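Local atomic coordinates of hypothetical protein TM1380 (Thermotoga maritima, PDB entry 1Z85), a protein that probably methylates N3 of a specific uridine in 16S ribosomal RNA, using S-adenosyl-L-methionine as the methyl donor. Residues L102-V107 / K132-E137; D112-H117 / L146-S151. One frame throughout, in Å; residues are numbered along the deposited sequence.

Following the chain from the N terminus, the first element of the two contacts is helix 96-108, then come strand 113-117, helix 128-142 and strand 149-152, one after another in the methyltransferase domain. Contact 1 pairs the two helices and closes a loop that contains strand 113-117. Contact 2 pairs the two strands and closes a loop that contains helix 128-142. Their segments alternate along the chain, so the two loops cross and neither nests in the other. The contact centres lie about 9 Å apart, and side chains join the helix layer to the sheet: Ile103 CD1 meets Phe116 CZ at 3.8 Å, and Cys106 CB meets Ile114 CD1 at 3.7 Å.

Contact 1 (L102-V107 / K132-E137); sequences LIEKCV and KIVVRE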
loop_
_atom_site.group_PDB
_atom_site.type_symbol
_atom_site.label_atom_id
_atom_site.label_comp_id
_atom_site.label_asym_id
_atom_site.label_seq_id
_atom_site.Cartn_x
_atom_site.Cartn_y
_atom_site.Cartn_z
ATOM N N LEU B 102 3.621 -2.330 -9.556
ATOM C CA LEU B 102 3.756 -0.933 -9.889
ATOM C C LEU B 102 2.793 -0.508 -10.983
ATOM O O LEU B 102 2.173 0.547 -10.890
ATOM C CB LEU B 102 5.172 -0.582 -10.303
ATOM C CG LEU B 102 6.248 -0.650 -9.213
ATOM C CD1 LEU B 102 7.640 -0.484 -9.858
ATOM C CD2 LEU B 102 5.996 0.434 -8.180
ATOM N N ILE B 103 2.694 -1.309 -12.041
ATOM C CA ILE B 103 1.688 -1.097 -13.055
ATOM C C ILE B 103 0.250 -1.045 -12.509
ATOM O O ILE B 103 -0.544 -0.211 -12.927
ATOM C CB ILE B 103 1.699 -2.245 -14.063
ATOM C CG1 ILE B 103 3.049 -2.336 -14.789
ATOM C CG2 ILE B 103 0.601 -2.065 -15.093
ATOM C CD1 ILE B 103 3.222 -3.674 -15.522
ATOM N N GLU B 104 -0.090 -1.947 -11.605
ATOM C CA GLU B 104 -1.457 -1.987 -11.032
ATOM C C GLU B 104 -1.775 -0.726 -10.268
ATOM O O GLU B 104 -2.880 -0.155 -10.351
ATOM C CB GLU B 104 -1.627 -3.225 -10.147
ATOM C CG GLU B 104 -1.979 -4.511 -10.957
ATOM C CD GLU B 104 -1.998 -5.864 -10.168
ATOM O OE1 GLU B 104 -1.821 -5.915 -8.917
ATOM O OE2 GLU B 104 -2.153 -6.896 -10.873
ATOM N N LYS B 105 -0.794 -0.287 -9.505
ATOM C CA LYS B 105 -0.874 0.975 -8.737
ATOM C C LYS B 105 -0.945 2.173 -9.590
ATOM O O LYS B 105 -1.655 3.115 -9.268
ATOM C CB LYS B 105 0.314 1.085 -7.788
ATOM C CG LYS B 105 0.080 0.408 -6.414
ATOM C CD LYS B 105 -0.698 -0.893 -6.539
ATOM C CE LYS B 105 -1.679 -1.090 -5.445
ATOM N NZ LYS B 105 -2.659 -2.208 -5.756
ATOM N N CYS B 106 -0.218 2.180 -10.692
ATOM C CA CYS B 106 -0.369 3.266 -11.671
ATOM C C CYS B 106 -1.784 3.412 -12.240
ATOM O O CYS B 106 -2.284 4.521 -12.420
ATOM C CB CYS B 106 0.582 3.056 -12.841
ATOM S SG CYS B 106 2.291 3.473 -12.505
ATOM N N VAL B 107 -2.438 2.302 -12.560
ATOM C CA VAL B 107 -3.866 2.356 -12.969
ATOM C C VAL B 107 -4.688 2.925 -11.857
ATOM O O VAL B 107 -5.483 3.838 -12.039
ATOM C CB VAL B 107 -4.432 0.934 -13.306
ATOM C CG1 VAL B 107 -5.887 0.981 -13.694
ATOM C CG2 VAL B 107 -3.618 0.265 -14.401
ATOM N N LYS B 132 0.054 -4.663 -20.853
ATOM C CA LYS B 132 -1.303 -4.274 -21.243
ATOM C C LYS B 132 -2.404 -5.133 -20.641
ATOM O O LYS B 132 -3.479 -4.639 -20.312
ATOM C CB LYS B 132 -1.432 -4.326 -22.758
ATOM C CG LYS B 132 -0.571 -3.306 -23.530
ATOM C CD LYS B 132 -0.815 -3.420 -25.041
ATOM C CE LYS B 132 0.237 -2.629 -25.866
ATOM N NZ LYS B 132 -0.070 -1.167 -25.887
ATOM N N ILE B 133 -2.190 -6.429 -20.537
ATOM C CA ILE B 133 -3.171 -7.244 -19.809
ATOM C C ILE B 133 -3.295 -6.842 -18.327
ATOM O O ILE B 133 -4.385 -6.890 -17.745
ATOM C CB ILE B 133 -2.845 -8.748 -19.953
ATOM C CG1 ILE B 133 -3.085 -9.170 -21.411
ATOM C CG2 ILE B 133 -3.709 -9.630 -19.013
ATOM C CD1 ILE B 133 -2.498 -10.500 -21.729
ATOM N N VAL B 134 -2.183 -6.475 -17.695
ATOM C CA VAL B 134 -2.206 -6.138 -16.273
ATOM C C VAL B 134 -2.991 -4.841 -16.153
ATOM O O VAL B 134 -3.822 -4.694 -15.267
ATOM C CB VAL B 134 -0.760 -5.920 -15.681
ATOM C CG1 VAL B 134 -0.842 -5.439 -14.238
ATOM C CG2 VAL B 134 0.069 -7.182 -15.711
ATOM N N VAL B 135 -2.698 -3.886 -17.033
ATOM C CA VAL B 135 -3.476 -2.635 -17.117
ATOM C C VAL B 135 -4.979 -2.863 -17.356
ATOM O O VAL B 135 -5.843 -2.326 -16.660
ATOM C CB VAL B 135 -2.919 -1.742 -18.254
ATOM C CG1 VAL B 135 -3.908 -0.636 -18.600
ATOM C CG2 VAL B 135 -1.549 -1.200 -17.843
ATOM N N ARG B 136 -5.289 -3.675 -18.339
ATOM C CA ARG B 136 -6.675 -4.002 -18.615
ATOM C C ARG B 136 -7.350 -4.566 -17.360
ATOM O O ARG B 136 -8.402 -4.134 -16.977
ATOM C CB ARG B 136 -6.734 -5.009 -19.753
ATOM C CG ARG B 136 -8.132 -5.387 -20.137
ATOM C CD ARG B 136 -8.247 -6.839 -20.526
ATOM N NE ARG B 136 -7.551 -7.060 -21.777
ATOM C CZ ARG B 136 -7.885 -7.963 -22.694
ATOM N NH1 ARG B 136 -8.935 -8.779 -22.540
ATOM N NH2 ARG B 136 -7.151 -8.030 -23.795
ATOM N N GLU B 137 -6.763 -5.576 -16.742
ATOM C CA GLU B 137 -7.467 -6.267 -15.663
ATOM C C GLU B 137 -7.639 -5.322 -14.491
ATOM O O GLU B 137 -8.694 -5.279 -13.907
ATOM C CB GLU B 137 -6.749 -7.571 -15.242
ATOM C CG GLU B 137 -6.757 -8.700 -16.348
ATOM C CD GLU B 137 -8.168 -9.228 -16.744
ATOM O OE1 GLU B 137 -9.197 -8.769 -16.206
ATOM O OE2 GLU B 137 -8.260 -10.116 -17.606
HETATM O O HOH W 1 -3.901 -6.537 -13.360
#
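Ile103, Glu104 and Val107 meet Val134 and Val135 where two helices run in broadly the same direction, their segment axes 9.0 Å apart and inclined at 41°. The backbones come nearest at Glu104 and Val135, whose CA atoms are 6.4 Å apart. Ile103 reaches across with its short branch. With CG1 beside the backbone N (chi1 -62°), CG2 lies anti to that N and is the methyl that reaches the other helix. Ile103 CG2 lies 3.6 Å from Val135 CG2 and also touches CG1 of Val134, each valine crossing the isoleucine at about a right angle. One turn later, Val107 brings CG2 over the backbone of Val135, 4.0 Å from its CA. Compact beta-branched residues suit this interface, since their methyls branch close to the backbone and let the helices approach closely. At the margin, Glu104 contributes both apolar and polar atoms. Glu104 CG packs at 3.6 Å against Val134 CG1, and the extended chain carries the carboxylate past the valine. There OE2 forms a salt bridge with Arg100 and accepts a bond from a water, which also donates to Val134 O at 2.7 Å. The water thus bridges the two helices through a side chain and a main-chain carbonyl. Val107 and Val135 both reach Pro148, in the loop leading to strand 149-152. Leu102 and Cys106 pack on strand 87-92 of the parallel sheet, while Leu102 and Lys105 also touch helix 216-230, and Lys105 meets Thr218 of the second subunit.

Contact 2 (D112-H117 / L146-S151); sequences DEIFFH and LFPKVS
Ile114, Phe116, Pro148 and Val150 form the tightly packed side of this parallel strand pair, beneath helices 96-108 and 128-142. Ile114 CB lies 4.1 Å from Val150 CG1, and its CD1 approaches the proline ring. Phe116 turns its CG beside its own backbone N (chi1 -68°), which carries the ring back along the strands; Phe116 CE2 comes to 3.9 Å from Val150 CB, while Ile114 CG2 rests 3.7 Å above one ring face, offset toward the rim. Branched and aromatic groups suit this face because the helices bury it; Phe116 also meets Leu128 and Ala131 there, and Ile114 meets Val91 of the adjoining strand. Between the strands, both the N and the O of Ile114 are bonded to the other chain segment. Ile114 N donates almost straight to Lys149 O at 2.9 Å (177°), and Ile114 O accepts from Ser151 N in a more bent bond. Phe116 N to Ser151 O and Lys149 N to Asp112 O extend the pairing on either side. The two strands belong to a beta-alpha-beta unit with helix 128-142 as its connection, within the alpha/beta knot fold of the SPOUT methyltransferases; strand 149-152 lies at one edge of the sheet within the chain, whereas strand 113-117 also pairs with strand 87-92. The other face, with Glu113, Phe115, Lys149 and Ser151, is looser and more polar. Ser151 CB lies 3.8 Å from Phe115 CD1, and Glu113 OE1 comes to 4.0 Å from Lys149 CB. A water donates to Glu113 OE1 and is weakly bonded to Ser151 OG, while Lys149 suits its exposed place, its long chain leading the amine away from the neighbouring strand.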
loop_
_atom_site.group_PDB
_atom_site.type_symbol
_atom_site.label_atom_id
_atom_site.label_comp_id
_atom_site.label_asym_id
_atom_site.label_seq_id
_atom_site.Cartn_x
_atom_site.Cartn_y
_atom_site.Cartn_z
ATOM N N ASP B 112 -1.515 8.626 -16.056
ATOM C CA ASP B 112 -1.913 8.692 -17.487
ATOM C C ASP B 112 -0.992 7.945 -18.453
ATOM O O ASP B 112 -1.462 7.389 -19.427
ATOM C CB ASP B 112 -2.021 10.166 -17.938
ATOM C CG ASP B 112 -3.060 10.926 -17.147
ATOM O OD1 ASP B 112 -4.243 10.533 -17.142
ATOM O OD2 ASP B 112 -2.690 11.890 -16.475
ATOM N N GLU B 113 0.316 7.921 -18.159
ATOM C CA GLU B 113 1.316 7.215 -18.982
ATOM C C GLU B 113 2.344 6.443 -18.162
ATOM O O GLU B 113 2.928 6.991 -17.242
ATOM C CB GLU B 113 2.087 8.185 -19.882
ATOM C CG GLU B 113 1.193 9.058 -20.711
ATOM C CD GLU B 113 1.532 9.068 -22.223
ATOM O OE1 GLU B 113 2.338 8.194 -22.728
ATOM O OE2 GLU B 113 0.924 9.956 -22.894
ATOM N N ILE B 114 2.547 5.171 -18.516
ATOM C CA ILE B 114 3.596 4.332 -17.935
ATOM C C ILE B 114 4.742 4.172 -18.977
ATOM O O ILE B 114 4.502 3.912 -20.167
ATOM C CB ILE B 114 3.027 2.974 -17.580
ATOM C CG1 ILE B 114 1.758 3.163 -16.740
ATOM C CG2 ILE B 114 4.080 2.110 -16.875
ATOM C CD1 ILE B 114 1.076 1.881 -16.366
ATOM N N PHE B 115 5.974 4.349 -18.503
ATOM C CA PHE B 115 7.188 4.200 -19.309
ATOM C C PHE B 115 8.048 3.135 -18.659
ATOM O O PHE B 115 8.430 3.241 -17.485
ATOM C CB PHE B 115 7.969 5.506 -19.429
ATOM C CG PHE B 115 7.257 6.564 -20.207
ATOM C CD1 PHE B 115 7.410 6.658 -21.572
ATOM C CD2 PHE B 115 6.404 7.476 -19.567
ATOM C CE1 PHE B 115 6.746 7.644 -22.291
ATOM C CE2 PHE B 115 5.706 8.428 -20.270
ATOM C CZ PHE B 115 5.880 8.545 -21.634
ATOM N N PHE B 116 8.365 2.107 -19.431
ATOM C CA PHE B 116 9.193 1.003 -18.945
ATOM C C PHE B 116 10.654 1.194 -19.288
ATOM O O PHE B 116 11.036 1.168 -20.458
ATOM C CB PHE B 116 8.653 -0.317 -19.514
ATOM C CG PHE B 116 7.328 -0.675 -18.966
ATOM C CD1 PHE B 116 7.195 -0.936 -17.625
ATOM C CD2 PHE B 116 6.218 -0.730 -19.766
ATOM C CE1 PHE B 116 5.980 -1.266 -17.120
ATOM C CE2 PHE B 116 4.981 -1.067 -19.244
ATOM C CZ PHE B 116 4.865 -1.331 -17.962
ATOM N N HIS B 117 11.481 1.318 -18.255
ATOM C CA HIS B 117 12.911 1.462 -18.429
ATOM C C HIS B 117 13.727 0.343 -17.728
ATOM O O HIS B 117 13.474 -0.054 -16.613
ATOM C CB HIS B 117 13.334 2.880 -17.946
ATOM C CG HIS B 117 14.761 3.236 -18.263
ATOM N ND1 HIS B 117 15.741 3.298 -17.290
ATOM C CD2 HIS B 117 15.373 3.536 -19.433
ATOM C CE1 HIS B 117 16.902 3.598 -17.857
ATOM N NE2 HIS B 117 16.699 3.797 -19.149
ATOM N N LEU B 146 -10.660 5.152 -19.362
ATOM C CA LEU B 146 -9.544 5.590 -20.188
ATOM C C LEU B 146 -8.291 5.001 -19.572
ATOM O O LEU B 146 -7.889 5.394 -18.502
ATOM C CB LEU B 146 -9.481 7.129 -20.271
ATOM C CG LEU B 146 -8.273 7.701 -21.045
ATOM C CD1 LEU B 146 -8.276 7.356 -22.542
ATOM C CD2 LEU B 146 -8.161 9.200 -20.895
ATOM N N PHE B 147 -7.694 4.025 -20.245
ATOM C CA PHE B 147 -6.592 3.244 -19.663
ATOM C C PHE B 147 -5.331 4.100 -19.800
ATOM O O PHE B 147 -5.235 4.840 -20.781
ATOM C CB PHE B 147 -6.401 1.919 -20.459
ATOM C CG PHE B 147 -7.521 0.880 -20.294
ATOM C CD1 PHE B 147 -8.638 1.109 -19.513
ATOM C CD2 PHE B 147 -7.443 -0.323 -20.965
ATOM C CE1 PHE B 147 -9.658 0.157 -19.402
ATOM C CE2 PHE B 147 -8.460 -1.297 -20.852
ATOM C CZ PHE B 147 -9.547 -1.057 -20.069
ATOM N N PRO B 148 -4.336 3.968 -18.873
ATOM C CA PRO B 148 -3.030 4.538 -19.155
ATOM C C PRO B 148 -2.391 3.891 -20.384
ATOM O O PRO B 148 -2.614 2.709 -20.659
ATOM C CB PRO B 148 -2.195 4.209 -17.902
ATOM C CG PRO B 148 -2.872 3.044 -17.288
ATOM C CD PRO B 148 -4.331 3.254 -17.590
ATOM N N LYS B 149 -1.606 4.687 -21.105
ATOM C CA LYS B 149 -0.809 4.207 -22.193
ATOM C C LYS B 149 0.446 3.582 -21.602
ATOM O O LYS B 149 0.815 3.928 -20.499
ATOM C CB LYS B 149 -0.393 5.359 -23.123
ATOM C CG LYS B 149 -1.467 6.352 -23.528
ATOM C CD LYS B 149 -2.700 5.734 -24.168
ATOM C CE LYS B 149 -3.656 6.841 -24.706
ATOM N NZ LYS B 149 -5.053 6.367 -25.014
ATOM N N VAL B 150 1.070 2.644 -22.333
ATOM C CA VAL B 150 2.353 2.027 -21.957
ATOM C C VAL B 150 3.339 2.185 -23.117
ATOM O O VAL B 150 2.952 2.108 -24.261
ATOM C CB VAL B 150 2.218 0.528 -21.552
ATOM C CG1 VAL B 150 1.300 0.377 -20.286
ATOM C CG2 VAL B 150 1.715 -0.305 -22.703
ATOM N N SER B 151 4.594 2.507 -22.787
ATOM C CA SER B 151 5.651 2.715 -23.746
ATOM C C SER B 151 6.965 2.194 -23.150
ATOM O O SER B 151 7.070 1.956 -21.912
ATOM C CB SER B 151 5.810 4.207 -24.013
ATOM O OG SER B 151 4.590 4.774 -24.471
HETATM O O HOH W 2 -4.323 7.854 -20.825
HETATM O O HOH W 3 2.040 6.578 -25.535
#